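Sso-CP2 metallo-carboxypetidase (Sulfolobus solfataricus, PDB 4MMO) is a zinc-binding M20-family metallo-carboxypeptidase, which probably trims peptides by hydrolysing the bond before their C-terminal residue. Local coordinates at residues 160-164 and 381-386; 173-177 and 395-399. One frame throughout, in Å; residues are numbered along the deposited sequence.

Interactions 1 and 2 lie side by side in the M20 peptidase region, their centres about 10 Å apart, and both reach the mixed sheet in which strands 159-161 and 395-396 are parallel neighbours. Along the chain the segments come in the order 160-164, 173-177, 381-386, 395-399, so the two contacts cross, and more than two hundred residues separate the halves of each. Met162 N and Val396 O, 2.8 Å apart, probably form a hydrogen bond, and Met383 CE packs on Ala395 CB. Interaction 1 thus brings helix 383-389 against the zinc-bearing end of the sheet, while interaction 2 joins strand 174-176 to its 395-396 margin.

Interaction 1. Residues 160-164 and 381-386; sequences VIMEG and QPMGLF
Met162 lays its thioether over the start of helix 383-389, where it meets Met383 and Phe386. Its CG packs 3.9 Å from Met383 CG; beyond it, bends at chi2 and chi3 (both near -60°) carry CE back to 3.6 Å from the backbone N of Met383. An unbranched, flexible methionine suits this place, since it can follow the uneven surface of a helix start. Its sulfur also makes a Met-aromatic contact, with SD 3.8 Å from CD2 of Phe386 and approaching the ring obliquely. Val160 adds a looser apolar touch through CG1 on Phe386 CB, and Tyr69 meets the same aromatic ring from strand 65-71.

Beside this apolar patch, Gln381 reaches across with a fully extended side chain. Its OE1 accepts the backbone N-H of Glu163 at 2.8 Å from N, a fairly straight bond (158° at the hydrogen) lying in the plane of the amide. Glutamine is apt here because it supplies an uncharged acceptor at the end of a long arm. The same oxygen is 3.1 Å from Glu163 CG, and the carboxylate and amide planes stand nearly perpendicular, 84° apart. By gripping the backbone of a metal ligand, Gln381 acts as a second-shell residue. Glu163 binds zinc together with His71 and Asp104, so the contact supplies one ligand of this M20 metallopeptidase's zinc site and the residue that holds that ligand's backbone.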
ATOM      1  N   VAL A 160      27.118 -20.140 -24.040  1.00 34.99           N
ATOM      2  CA  VAL A 160      26.793 -19.986 -22.638  1.00 34.91           C
ATOM      3  C   VAL A 160      25.472 -20.661 -22.313  1.00 35.68           C
ATOM      4  O   VAL A 160      24.525 -20.599 -23.097  1.00 26.99           O
ATOM      5  CB  VAL A 160      26.722 -18.489 -22.244  1.00 46.57           C
ATOM      6  CG1 VAL A 160      25.748 -17.737 -23.146  1.00 40.58           C
ATOM      7  CG2 VAL A 160      26.335 -18.327 -20.781  1.00 35.44           C
ATOM      8  N   ILE A 161      25.416 -21.314 -21.154  1.00 33.42           N
ATOM      9  CA  ILE A 161      24.150 -21.810 -20.630  1.00 31.12           C
ATOM     10  C   ILE A 161      23.802 -21.067 -19.341  1.00 29.40           C
ATOM     11  O   ILE A 161      24.639 -20.903 -18.451  1.00 34.00           O
ATOM     12  CB  ILE A 161      24.147 -23.349 -20.432  1.00 37.99           C
ATOM     13  CG1 ILE A 161      25.203 -23.790 -19.417  1.00 41.09           C
ATOM     14  CG2 ILE A 161      24.375 -24.053 -21.784  1.00 41.45           C
ATOM     15  CD1 ILE A 161      25.033 -25.229 -18.965  1.00 33.33           C
ATOM     16  N   MET A 162      22.563 -20.594 -19.265  1.00 36.67           N
ATOM     17  CA  MET A 162      22.112 -19.811 -18.126  1.00 39.71           C
ATOM     18  C   MET A 162      21.728 -20.738 -16.973  1.00 27.10           C
ATOM     19  O   MET A 162      22.097 -21.913 -16.981  1.00 31.87           O
ATOM     20  CB  MET A 162      20.956 -18.903 -18.541  1.00 31.69           C
ATOM     21  CG  MET A 162      21.331 -17.890 -19.609  1.00 31.59           C
ATOM     22  SD  MET A 162      22.755 -16.865 -19.169  1.00 42.05           S
ATOM     23  CE  MET A 162      22.113 -16.028 -17.713  1.00 36.73           C
ATOM     24  N   GLU A 163      21.002 -20.216 -15.984  1.00 32.56           N
ATOM     25  CA  GLU A 163      20.801 -20.938 -14.728  1.00 40.72           C
ATOM     26  C   GLU A 163      20.074 -22.270 -14.942  1.00 40.59           C
ATOM     27  O   GLU A 163      20.242 -23.210 -14.162  1.00 38.09           O
ATOM     28  CB  GLU A 163      20.088 -20.055 -13.679  1.00 29.82           C
ATOM     29  CG  GLU A 163      18.562 -20.022 -13.728  1.00 38.54           C
ATOM     30  CD  GLU A 163      17.945 -19.329 -12.505  1.00 41.92           C
ATOM     31  OE1 GLU A 163      17.230 -19.995 -11.731  1.00 48.63           O
ATOM     32  OE2 GLU A 163      18.172 -18.122 -12.294  1.00 44.63           O
ATOM     33  N   GLY A 164      19.285 -22.347 -16.007  1.00 35.64           N
ATOM     34  CA  GLY A 164      18.591 -23.574 -16.359  1.00 28.65           C
ATOM     35  C   GLY A 164      17.083 -23.458 -16.264  1.00 43.86           C
ATOM     36  O   GLY A 164      16.547 -22.388 -15.973  1.00 52.36           O
ATOM     37  N   GLN A 381      16.254 -12.683 -16.334  1.00 49.45           N
ATOM     38  CA  GLN A 381      17.504 -13.308 -15.938  1.00 42.31           C
ATOM     39  C   GLN A 381      18.598 -12.494 -16.635  1.00 28.63           C
ATOM     40  O   GLN A 381      18.329 -11.869 -17.659  1.00 42.42           O
ATOM     41  CB  GLN A 381      17.498 -14.774 -16.396  1.00 58.77           C
ATOM     42  CG  GLN A 381      18.583 -15.655 -15.806  1.00 72.34           C
ATOM     43  CD  GLN A 381      18.486 -17.128 -16.208  1.00 68.41           C
ATOM     44  OE1 GLN A 381      19.370 -17.916 -15.871  1.00 54.45           O
ATOM     45  NE2 GLN A 381      17.420 -17.506 -16.921  1.00 58.81           N
ATOM     46  N   PRO A 382      19.825 -12.463 -16.080  1.00 39.19           N
ATOM     47  CA  PRO A 382      20.834 -11.589 -16.703  1.00 37.48           C
ATOM     48  C   PRO A 382      21.474 -12.154 -17.984  1.00 35.10           C
ATOM     49  O   PRO A 382      22.653 -11.920 -18.255  1.00 34.75           O
ATOM     50  CB  PRO A 382      21.872 -11.410 -15.586  1.00 39.84           C
ATOM     51  CG  PRO A 382      21.741 -12.635 -14.757  1.00 44.06           C
ATOM     52  CD  PRO A 382      20.283 -12.984 -14.778  1.00 37.18           C
ATOM     53  N   MET A 383      20.682 -12.871 -18.776  1.00 32.78           N
ATOM     54  CA  MET A 383      21.130 -13.402 -20.058  1.00 35.06           C
ATOM     55  C   MET A 383      21.642 -12.281 -20.955  1.00 31.01           C
ATOM     56  O   MET A 383      22.598 -12.464 -21.711  1.00 35.56           O
ATOM     57  CB  MET A 383      19.968 -14.122 -20.740  1.00 33.83           C
ATOM     58  CG  MET A 383      20.343 -14.972 -21.935  1.00 38.22           C
ATOM     59  SD  MET A 383      18.974 -16.064 -22.375  1.00 43.48           S
ATOM     60  CE  MET A 383      19.575 -16.793 -23.893  1.00 62.25           C
ATOM     61  N   GLY A 384      21.007 -11.118 -20.853  1.00 33.19           N
ATOM     62  CA  GLY A 384      21.369  -9.960 -21.654  1.00 31.95           C
ATOM     63  C   GLY A 384      22.825  -9.561 -21.541  1.00 36.45           C
ATOM     64  O   GLY A 384      23.431  -9.142 -22.523  1.00 43.91           O
ATOM     65  N   LEU A 385      23.394  -9.691 -20.348  1.00 33.10           N
ATOM     66  CA  LEU A 385      24.790  -9.330 -20.141  1.00 40.61           C
ATOM     67  C   LEU A 385      25.709 -10.237 -20.946  1.00 45.43           C
ATOM     68  O   LEU A 385      26.671  -9.777 -21.557  1.00 46.91           O
ATOM     69  CB  LEU A 385      25.154  -9.419 -18.657  1.00 36.12           C
ATOM     70  CG  LEU A 385      24.330  -8.542 -17.719  1.00 39.34           C
ATOM     71  CD1 LEU A 385      24.847  -8.685 -16.298  1.00 45.46           C
ATOM     72  CD2 LEU A 385      24.351  -7.079 -18.166  1.00 36.91           C
ATOM     73  N   PHE A 386      25.407 -11.528 -20.947  1.00 36.63           N
ATOM     74  CA  PHE A 386      26.264 -12.497 -21.608  1.00 33.45           C
ATOM     75  C   PHE A 386      26.160 -12.368 -23.125  1.00 39.74           C
ATOM     76  O   PHE A 386      27.159 -12.461 -23.835  1.00 31.87           O
ATOM     77  CB  PHE A 386      25.916 -13.910 -21.136  1.00 26.55           C
ATOM     78  CG  PHE A 386      26.194 -14.133 -19.678  1.00 29.28           C
ATOM     79  CD1 PHE A 386      27.478 -14.420 -19.244  1.00 42.10           C
ATOM     80  CD2 PHE A 386      25.182 -14.033 -18.741  1.00 42.69           C
ATOM     81  CE1 PHE A 386      27.746 -14.613 -17.903  1.00 44.28           C
ATOM     82  CE2 PHE A 386      25.443 -14.230 -17.395  1.00 34.68           C
ATOM     83  CZ  PHE A 386      26.726 -14.519 -16.975  1.00 46.13           C
TER

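Interaction 2. Residues 173-177 and 395-399; sequences PQIVL and AVSAI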
ATOM      1  N   PRO A 173      11.119 -31.789 -20.193  1.00 53.11           N
ATOM      2  CA  PRO A 173      12.158 -30.775 -19.990  1.00 42.20           C
ATOM      3  C   PRO A 173      11.899 -29.533 -20.839  1.00 46.72           C
ATOM      4  O   PRO A 173      11.286 -29.643 -21.904  1.00 50.92           O
ATOM      5  CB  PRO A 173      13.437 -31.484 -20.440  1.00 37.46           C
ATOM      6  CG  PRO A 173      12.973 -32.556 -21.377  1.00 50.21           C
ATOM      7  CD  PRO A 173      11.644 -32.998 -20.853  1.00 50.48           C
ATOM      8  N   GLN A 174      12.355 -28.375 -20.366  1.00 41.28           N
ATOM      9  CA  GLN A 174      12.129 -27.112 -21.063  1.00 43.06           C
ATOM     10  C   GLN A 174      13.426 -26.485 -21.561  1.00 43.91           C
ATOM     11  O   GLN A 174      14.446 -26.499 -20.871  1.00 48.62           O
ATOM     12  CB  GLN A 174      11.387 -26.132 -20.155  1.00 38.26           C
ATOM     13  CG  GLN A 174       9.968 -26.565 -19.836  1.00 43.53           C
ATOM     14  CD  GLN A 174       9.237 -25.570 -18.971  1.00 57.08           C
ATOM     15  OE1 GLN A 174       8.191 -25.051 -19.355  1.00 76.66           O
ATOM     16  NE2 GLN A 174       9.781 -25.301 -17.788  1.00 54.49           N
ATOM     17  N   ILE A 175      13.366 -25.947 -22.774  1.00 33.45           N
ATOM     18  CA  ILE A 175      14.490 -25.262 -23.396  1.00 34.39           C
ATOM     19  C   ILE A 175      14.046 -23.830 -23.643  1.00 35.09           C
ATOM     20  O   ILE A 175      13.046 -23.592 -24.324  1.00 44.78           O
ATOM     21  CB  ILE A 175      14.882 -25.901 -24.748  1.00 37.62           C
ATOM     22  CG1 ILE A 175      15.054 -27.419 -24.617  1.00 38.24           C
ATOM     23  CG2 ILE A 175      16.148 -25.258 -25.301  1.00 30.68           C
ATOM     24  CD1 ILE A 175      16.173 -27.852 -23.716  1.00 46.98           C
ATOM     25  N   VAL A 176      14.788 -22.878 -23.089  1.00 48.93           N
ATOM     26  CA  VAL A 176      14.388 -21.478 -23.131  1.00 45.07           C
ATOM     27  C   VAL A 176      15.460 -20.632 -23.813  1.00 38.86           C
ATOM     28  O   VAL A 176      16.610 -20.588 -23.373  1.00 37.27           O
ATOM     29  CB  VAL A 176      14.108 -20.962 -21.717  1.00 38.19           C
ATOM     30  CG1 VAL A 176      13.518 -19.562 -21.761  1.00 37.69           C
ATOM     31  CG2 VAL A 176      13.157 -21.922 -20.993  1.00 34.07           C
ATOM     32  N   LEU A 177      15.064 -19.953 -24.884  1.00 32.40           N
ATOM     33  CA  LEU A 177      16.006 -19.271 -25.765  1.00 31.67           C
ATOM     34  C   LEU A 177      16.084 -17.768 -25.518  1.00 42.52           C
ATOM     35  O   LEU A 177      16.485 -17.015 -26.407  1.00 38.80           O
ATOM     36  CB  LEU A 177      15.607 -19.510 -27.224  1.00 34.24           C
ATOM     37  CG  LEU A 177      15.346 -20.964 -27.615  1.00 31.54           C
ATOM     38  CD1 LEU A 177      15.057 -21.059 -29.104  1.00 37.64           C
ATOM     39  CD2 LEU A 177      16.523 -21.848 -27.243  1.00 30.64           C
ATOM     40  N   ALA A 395      23.354 -18.706 -26.757  1.00 34.62           N
ATOM     41  CA  ALA A 395      22.953 -18.812 -25.362  1.00 46.55           C
ATOM     42  C   ALA A 395      21.634 -19.562 -25.239  1.00 43.46           C
ATOM     43  O   ALA A 395      20.762 -19.447 -26.094  1.00 43.22           O
ATOM     44  CB  ALA A 395      22.833 -17.428 -24.742  1.00 40.75           C
ATOM     45  N   VAL A 396      21.503 -20.328 -24.163  1.00 44.08           N
ATOM     46  CA  VAL A 396      20.287 -21.080 -23.884  1.00 31.82           C
ATOM     47  C   VAL A 396      20.122 -21.239 -22.373  1.00 35.21           C
ATOM     48  O   VAL A 396      21.098 -21.171 -21.625  1.00 35.45           O
ATOM     49  CB  VAL A 396      20.337 -22.480 -24.543  1.00 28.88           C
ATOM     50  CG1 VAL A 396      21.508 -23.285 -24.003  1.00 36.66           C
ATOM     51  CG2 VAL A 396      19.024 -23.233 -24.347  1.00 29.42           C
ATOM     52  N   SER A 397      18.884 -21.438 -21.933  1.00 39.54           N
ATOM     53  CA  SER A 397      18.615 -21.788 -20.548  1.00 46.99           C
ATOM     54  C   SER A 397      17.916 -23.137 -20.504  1.00 52.15           C
ATOM     55  O   SER A 397      16.744 -23.259 -20.866  1.00 47.15           O
ATOM     56  CB  SER A 397      17.757 -20.726 -19.868  1.00 40.03           C
ATOM     57  OG  SER A 397      17.661 -20.985 -18.477  1.00 51.21           O
ATOM     58  N   ALA A 398      18.652 -24.149 -20.060  1.00 49.75           N
ATOM     59  CA  ALA A 398      18.140 -25.507 -20.017  1.00 57.39           C
ATOM     60  C   ALA A 398      18.944 -26.329 -19.027  1.00 44.14           C
ATOM     61  O   ALA A 398      20.048 -25.938 -18.654  1.00 41.38           O
ATOM     62  CB  ALA A 398      18.232 -26.123 -21.377  1.00 42.71           C
ATOM     63  N   ILE A 399      18.399 -27.495 -18.684  1.00 42.29           N
ATOM     64  CA  ILE A 399      18.848 -28.347 -17.578  1.00 43.04           C
ATOM     65  C   ILE A 399      18.240 -27.818 -16.289  1.00 45.15           C
ATOM     66  O   ILE A 399      18.376 -26.639 -15.970  1.00 55.37           O
ATOM     67  CB  ILE A 399      20.383 -28.452 -17.433  1.00 46.34           C
ATOM     68  CG1 ILE A 399      21.021 -28.880 -18.760  1.00 47.53           C
ATOM     69  CG2 ILE A 399      20.733 -29.445 -16.331  1.00 30.07           C
ATOM     70  CD1 ILE A 399      22.532 -28.777 -18.782  1.00 44.56           C
TER
HETATM   71  O   HOH W   1      16.188 -28.468 -20.091  1.00 39.58           O
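Gln174 meets segment 395-399 through its backbone: its carbonyl O takes a hydrogen bond from a water, which in turn accepts the N-H of Ile399 and so links two backbones that have no direct hydrogen bond at this point. Its amide end turns elsewhere, NE2 binding the carbonyl O of Gly166. Branched Ile175 sends its two arms to different neighbours. With chi1 at -50°, CG2 lies anti to the backbone N and touches Val396 CG2 at 3.6 Å, while CD1 rests 3.6 Å from Ala398 CB, a methyl small enough to fit beside it. Val176, beta-branched as suits a strand, forms a single antiparallel bridge with Ser397, a hydrogen-bonded pair joining strand 174-176, which also pairs in parallel with strand 372-374, to the margin of the mixed sheet. Val176 N donates to Ser397 O (3.0 Å), and Ser397 N returns a shorter, straighter bond to Val176 O (2.8 Å, 158°). Serine suits its place by supplying a hydroxyl, OG, for a weak hydrogen bond with Gly164 N. Leu177 is long enough to swing CD2 back to 4.1 Å from Val396 CG2, while Thr349 OG1 lies between its carbonyl O and that of Ala395, with one proton for the two.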